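Local coordinates for protein methylmalonyl-CoA carboxyltransferase 12S subunit (Propionibacterium freudenreichii, PDB 1ON3) that catalyses, as the hexameric core of transcarboxylase, transfer of the carboxyl group of methylmalonyl-CoA to the biotin of the 1.3S subunit, forming propanoyl-CoA, at residues D294-I299 and V365-V370; N51-P56 and P132-Y137. All blocks are in the same frame, centred on the assembly; numbering follows the deposited sequence.

Contact 1. Residues D294-I299 and V365-V370; sequences DVIAKI and VQLVDV
L367 lays its CD1 methyl against the side chains of V295, I296 and I299 on helix 293-299. The strand that carries it, 364-370, lies in the middle of the mixed beta sheet of the C-terminal carboxyltransferase domain, a crotonase-type fold in which helices pack on the sheet. The segment axes come within 10.8 Å of each other and their N-to-C directions make an angle of 145°, so the helix runs obliquely against the strand direction. No hydrogen bond links the two segments; the contact is made by aliphatic carbon alone.

The tightest approach is from I296, whose CG1 methylene lies 3.6 Å from L367 CD1, the two side chains crossing at a slant. V295 and L367 pass each other in opposite directions. With CG1 placed anti to the backbone N (chi1 173°), V295 presents that methyl to L367 CD1 at 4.0 Å. I299 instead meets the leucine head-on: its CG1 sits between the backbone N and the carbonyl carbon (chi1 63°), and the chain extends from there toward the sheet.

Beyond this pair of segments, I296 also touches I330 on the neighbouring strand 326-333, and I299 and V365 both touch I499 of helix 495-505. Farther along the strand, D369 turns to polar partners, with a salt bridge to R408 and a hydrogen bond to Y290. The terminal methyl CD1 of I299 stands 4.2 Å from L367 CD1.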
loop_
_atom_site.group_PDB
_atom_site.type_symbol
_atom_site.label_atom_id
_atom_site.label_comp_id
_atom_site.label_asym_id
_atom_site.label_seq_id
_atom_site.Cartn_x
_atom_site.Cartn_y
_atom_site.Cartn_z
ATOM N N ASP E 294 -26.060 -38.067 -3.364
ATOM C CA ASP E 294 -27.498 -37.992 -3.624
ATOM C C ASP E 294 -28.017 -36.703 -2.996
ATOM O O ASP E 294 -28.977 -36.101 -3.482
ATOM C CB ASP E 294 -28.233 -39.211 -3.046
ATOM C CG ASP E 294 -27.978 -40.469 -3.850
ATOM O OD1 ASP E 294 -27.712 -40.358 -5.066
ATOM O OD2 ASP E 294 -28.051 -41.564 -3.278
ATOM N N VAL E 295 -27.376 -36.271 -1.912
ATOM C CA VAL E 295 -27.765 -35.028 -1.268
ATOM C C VAL E 295 -27.272 -33.900 -2.169
ATOM O O VAL E 295 -28.007 -32.958 -2.470
ATOM C CB VAL E 295 -27.122 -34.875 0.122
ATOM C CG1 VAL E 295 -27.423 -33.490 0.675
ATOM C CG2 VAL E 295 -27.652 -35.971 1.072
ATOM N N ILE E 296 -26.023 -34.011 -2.613
ATOM C CA ILE E 296 -25.435 -32.995 -3.480
ATOM C C ILE E 296 -26.288 -32.783 -4.725
ATOM O O ILE E 296 -26.602 -31.652 -5.071
ATOM C CB ILE E 296 -23.988 -33.388 -3.916
ATOM C CG1 ILE E 296 -23.069 -33.413 -2.683
ATOM C CG2 ILE E 296 -23.468 -32.399 -4.991
ATOM C CD1 ILE E 296 -21.618 -33.888 -2.956
ATOM N N ALA E 297 -26.657 -33.872 -5.396
ATOM C CA ALA E 297 -27.447 -33.781 -6.621
ATOM C C ALA E 297 -28.738 -33.000 -6.441
ATOM O O ALA E 297 -29.175 -32.289 -7.351
ATOM C CB ALA E 297 -27.754 -35.169 -7.157
ATOM N N LYS E 298 -29.350 -33.117 -5.268
ATOM C CA LYS E 298 -30.600 -32.409 -5.012
ATOM C C LYS E 298 -30.450 -30.961 -4.579
ATOM O O LYS E 298 -31.442 -30.233 -4.513
ATOM C CB LYS E 298 -31.438 -33.175 -3.986
ATOM C CG LYS E 298 -31.861 -34.541 -4.498
ATOM C CD LYS E 298 -32.771 -35.276 -3.533
ATOM C CE LYS E 298 -33.103 -36.660 -4.080
ATOM N NZ LYS E 298 -33.662 -36.597 -5.464
ATOM N N ILE E 299 -29.228 -30.517 -4.301
ATOM C CA ILE E 299 -29.064 -29.137 -3.876
ATOM C C ILE E 299 -28.313 -28.234 -4.853
ATOM O O ILE E 299 -28.437 -27.014 -4.784
ATOM C CB ILE E 299 -28.401 -29.047 -2.490
ATOM C CG1 ILE E 299 -26.994 -29.631 -2.526
ATOM C CG2 ILE E 299 -29.241 -29.824 -1.473
ATOM C CD1 ILE E 299 -26.237 -29.441 -1.221
ATOM N N VAL E 365 -18.605 -25.203 0.421
ATOM C CA VAL E 365 -19.804 -25.734 1.053
ATOM C C VAL E 365 -19.510 -27.128 1.597
ATOM O O VAL E 365 -19.101 -28.024 0.855
ATOM C CB VAL E 365 -20.971 -25.820 0.036
ATOM C CG1 VAL E 365 -22.208 -26.443 0.694
ATOM C CG2 VAL E 365 -21.293 -24.424 -0.491
ATOM N N GLN E 366 -19.705 -27.289 2.900
ATOM C CA GLN E 366 -19.474 -28.567 3.578
ATOM C C GLN E 366 -20.780 -29.273 3.940
ATOM O O GLN E 366 -21.735 -28.630 4.392
ATOM C CB GLN E 366 -18.687 -28.359 4.888
ATOM C CG GLN E 366 -17.219 -27.930 4.730
ATOM C CD GLN E 366 -17.074 -26.581 4.043
ATOM O OE1 GLN E 366 -16.452 -26.481 2.986
ATOM N NE2 GLN E 366 -17.649 -25.535 4.647
ATOM N N LEU E 367 -20.810 -30.589 3.730
ATOM C CA LEU E 367 -21.956 -31.425 4.106
ATOM C C LEU E 367 -21.331 -32.411 5.097
ATOM O O LEU E 367 -20.502 -33.245 4.726
ATOM C CB LEU E 367 -22.533 -32.153 2.894
ATOM C CG LEU E 367 -23.051 -31.236 1.785
ATOM C CD1 LEU E 367 -23.628 -32.109 0.660
ATOM C CD2 LEU E 367 -24.100 -30.263 2.331
ATOM N N VAL E 368 -21.730 -32.299 6.361
ATOM C CA VAL E 368 -21.139 -33.096 7.425
ATOM C C VAL E 368 -21.897 -34.288 8.014
ATOM O O VAL E 368 -23.057 -34.180 8.411
ATOM C CB VAL E 368 -20.735 -32.166 8.606
ATOM C CG1 VAL E 368 -19.984 -32.961 9.678
ATOM C CG2 VAL E 368 -19.870 -31.015 8.101
ATOM N N ASP E 369 -21.197 -35.417 8.071
ATOM C CA ASP E 369 -21.690 -36.654 8.665
ATOM C C ASP E 369 -20.415 -37.458 8.905
ATOM O O ASP E 369 -20.093 -38.373 8.156
ATOM C CB ASP E 369 -22.624 -37.409 7.719
ATOM C CG ASP E 369 -23.381 -38.517 8.431
ATOM O OD1 ASP E 369 -23.024 -38.807 9.597
ATOM O OD2 ASP E 369 -24.317 -39.100 7.838
ATOM N N VAL E 370 -19.682 -37.091 9.951
ATOM C CA VAL E 370 -18.402 -37.722 10.262
ATOM C C VAL E 370 -18.335 -38.151 11.732
ATOM O O VAL E 370 -18.532 -37.343 12.641
ATOM C CB VAL E 370 -17.235 -36.736 9.895
ATOM C CG1 VAL E 370 -17.333 -35.451 10.734
ATOM C CG2 VAL E 370 -15.873 -37.419 10.071
#

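Contact 2. Residues N51-P56 and P132-Y137; sequences NNLLDP and PFLFFY
Helix-on-sheet packing in the N-terminal carboxyltransferase domain brings the last turn of helix 46-53 against strand 133-139, a central strand of that domain's crotonase-type mixed sheet. L53, the final residue of the helix, makes the contact, and L134 and F136 receive it. These two residues alternate along the strand with F135, whose side chain leaves from the other face of the sheet.

The CB of L53 points at the strand, and a chi1 of 176°, with CG trans to the amide nitrogen, carries the branch on to the two strand side chains. Its CD2 methyl lies 3.8 Å from F136 CE1, approaching the ring obliquely. The beta carbon takes part too, with L53 CB 4.2 Å from F136 CZ. The same CD2 of L53 also meets L134 CD2 at 4.2 Å, so one methyl touches both residues.

Helix 241-253 packs beside this cluster: A248 touches L53, and E245 touches F136. Immediately after L53 the chain leaves helical geometry at L54, and D55 hydrogen-bonds to T91, L93 and G94 around the turn between strands 85-92 and 95-102.

No hydrogen bond or charge pair spans the two segments. With L53, L134 and F136 all buried, the helix end is held to the sheet here by dispersion and by exclusion of water, without directional bonding.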
loop_
_atom_site.group_PDB
_atom_site.type_symbol
_atom_site.label_atom_id
_atom_site.label_comp_id
_atom_site.label_asym_id
_atom_site.label_seq_id
_atom_site.Cartn_x
_atom_site.Cartn_y
_atom_site.Cartn_z
ATOM N N ASN E 51 -5.911 -28.154 -31.210
ATOM C CA ASN E 51 -7.005 -27.826 -32.112
ATOM C C ASN E 51 -8.346 -28.280 -31.549
ATOM O O ASN E 51 -9.360 -27.625 -31.758
ATOM C CB ASN E 51 -6.786 -28.459 -33.486
ATOM C CG ASN E 51 -7.763 -27.936 -34.516
ATOM O OD1 ASN E 51 -7.804 -26.733 -34.794
ATOM N ND2 ASN E 51 -8.564 -28.830 -35.082
ATOM N N ASN E 52 -8.340 -29.404 -30.835
ATOM C CA ASN E 52 -9.550 -29.946 -30.227
ATOM C C ASN E 52 -9.956 -29.192 -28.961
ATOM O O ASN E 52 -11.144 -29.012 -28.684
ATOM C CB ASN E 52 -9.347 -31.427 -29.891
ATOM C CG ASN E 52 -9.370 -32.308 -31.126
ATOM O OD1 ASN E 52 -8.925 -33.457 -31.100
ATOM N ND2 ASN E 52 -9.895 -31.773 -32.212
ATOM N N LEU E 53 -8.967 -28.747 -28.199
ATOM C CA LEU E 53 -9.230 -28.032 -26.956
ATOM C C LEU E 53 -9.659 -26.579 -27.153
ATOM O O LEU E 53 -10.592 -26.106 -26.503
ATOM C CB LEU E 53 -7.982 -28.055 -26.072
ATOM C CG LEU E 53 -8.083 -27.244 -24.764
ATOM C CD1 LEU E 53 -8.900 -28.024 -23.722
ATOM C CD2 LEU E 53 -6.689 -26.970 -24.219
ATOM N N LEU E 54 -8.966 -25.876 -28.044
ATOM C CA LEU E 54 -9.231 -24.461 -28.286
ATOM C C LEU E 54 -10.354 -24.173 -29.286
ATOM O O LEU E 54 -10.682 -25.014 -30.129
ATOM C CB LEU E 54 -7.940 -23.783 -28.759
ATOM C CG LEU E 54 -6.697 -24.007 -27.884
ATOM C CD1 LEU E 54 -5.454 -23.469 -28.581
ATOM C CD2 LEU E 54 -6.896 -23.321 -26.528
ATOM N N ASP E 55 -10.951 -22.987 -29.170
ATOM C CA ASP E 55 -12.015 -22.587 -30.088
ATOM C C ASP E 55 -11.450 -22.622 -31.509
ATOM O O ASP E 55 -10.266 -22.334 -31.727
ATOM C CB ASP E 55 -12.495 -21.158 -29.789
ATOM C CG ASP E 55 -13.175 -21.035 -28.443
ATOM O OD1 ASP E 55 -13.801 -22.015 -28.007
ATOM O OD2 ASP E 55 -13.095 -19.950 -27.832
ATOM N N PRO E 56 -12.283 -22.982 -32.493
ATOM C CA PRO E 56 -11.826 -23.040 -33.886
ATOM C C PRO E 56 -11.057 -21.794 -34.327
ATOM O O PRO E 56 -11.501 -20.668 -34.111
ATOM C CB PRO E 56 -13.129 -23.204 -34.663
ATOM C CG PRO E 56 -13.950 -24.050 -33.745
ATOM C CD PRO E 56 -13.691 -23.409 -32.383
ATOM N N PRO E 132 -5.581 -18.441 -17.766
ATOM C CA PRO E 132 -5.294 -19.816 -17.364
ATOM C C PRO E 132 -4.181 -20.373 -18.264
ATOM O O PRO E 132 -3.961 -19.880 -19.382
ATOM C CB PRO E 132 -6.612 -20.526 -17.626
ATOM C CG PRO E 132 -7.624 -19.472 -17.313
ATOM C CD PRO E 132 -7.033 -18.232 -17.943
ATOM N N PHE E 133 -3.489 -21.395 -17.766
ATOM C CA PHE E 133 -2.420 -22.070 -18.506
ATOM C C PHE E 133 -2.708 -23.572 -18.532
ATOM O O PHE E 133 -2.882 -24.190 -17.478
ATOM C CB PHE E 133 -1.066 -21.854 -17.834
ATOM C CG PHE E 133 0.032 -22.661 -18.447
ATOM C CD1 PHE E 133 0.656 -23.678 -17.730
ATOM C CD2 PHE E 133 0.417 -22.435 -19.755
ATOM C CE1 PHE E 133 1.655 -24.462 -18.325
ATOM C CE2 PHE E 133 1.410 -23.214 -20.356
ATOM C CZ PHE E 133 2.025 -24.228 -19.635
ATOM N N LEU E 134 -2.746 -24.153 -19.728
ATOM C CA LEU E 134 -3.015 -25.584 -19.900
ATOM C C LEU E 134 -1.821 -26.219 -20.623
ATOM O O LEU E 134 -1.257 -25.630 -21.540
ATOM C CB LEU E 134 -4.312 -25.800 -20.690
ATOM C CG LEU E 134 -5.562 -25.250 -19.973
ATOM C CD1 LEU E 134 -5.924 -23.898 -20.574
ATOM C CD2 LEU E 134 -6.731 -26.212 -20.108
ATOM N N PHE E 135 -1.450 -27.421 -20.203
ATOM C CA PHE E 135 -0.280 -28.100 -20.756
ATOM C C PHE E 135 -0.518 -29.602 -20.988
ATOM O O PHE E 135 -0.839 -30.326 -20.054
ATOM C CB PHE E 135 0.871 -27.889 -19.757
ATOM C CG PHE E 135 2.244 -28.263 -20.265
ATOM C CD1 PHE E 135 3.366 -27.809 -19.586
ATOM C CD2 PHE E 135 2.423 -29.093 -21.372
ATOM C CE1 PHE E 135 4.656 -28.177 -19.995
ATOM C CE2 PHE E 135 3.713 -29.467 -21.790
ATOM C CZ PHE E 135 4.827 -29.004 -21.095
ATOM N N PHE E 136 -0.375 -30.046 -22.238
ATOM C CA PHE E 136 -0.501 -31.470 -22.590
ATOM C C PHE E 136 0.920 -32.050 -22.542
ATOM O O PHE E 136 1.800 -31.640 -23.316
ATOM C CB PHE E 136 -1.052 -31.676 -24.009
ATOM C CG PHE E 136 -2.527 -31.376 -24.163
ATOM C CD1 PHE E 136 -2.956 -30.106 -24.530
ATOM C CD2 PHE E 136 -3.476 -32.386 -24.015
ATOM C CE1 PHE E 136 -4.317 -29.849 -24.760
ATOM C CE2 PHE E 136 -4.828 -32.144 -24.241
ATOM C CZ PHE E 136 -5.252 -30.868 -24.618
ATOM N N TYR E 137 1.139 -32.975 -21.610
ATOM C CA TYR E 137 2.429 -33.635 -21.415
ATOM C C TYR E 137 2.452 -34.982 -22.157
ATOM O O TYR E 137 1.510 -35.757 -22.071
ATOM C CB TYR E 137 2.645 -33.895 -19.921
ATOM C CG TYR E 137 2.778 -32.649 -19.086
ATOM C CD1 TYR E 137 4.028 -32.176 -18.710
ATOM C CD2 TYR E 137 1.648 -31.976 -18.614
ATOM C CE1 TYR E 137 4.165 -31.065 -17.874
ATOM C CE2 TYR E 137 1.765 -30.859 -17.779
ATOM C CZ TYR E 137 3.022 -30.411 -17.409
ATOM O OH TYR E 137 3.150 -29.323 -16.577
#

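Overall arrangement
From the N terminus, contact 2 comes first: segment 51-56 meets 132-137 after an intervening run of 75 residues that includes strands 85-92 and 95-102 and helix 113-129. Only after this loop has closed does contact 1 open, where 365-370 comes back to 294-299 after 65 residues. The loops therefore follow in series, neither nesting nor crossing. Each ties a short helix to the fourth strand of its own seven-stranded sheet, one in each half of the duplicated carboxyltransferase chain. The centres of contact 1 and contact 2 are about 33 Å apart, on opposite sides of the chain's centre. The nearest atoms of contact 1 and contact 2 remain about 22 Å apart.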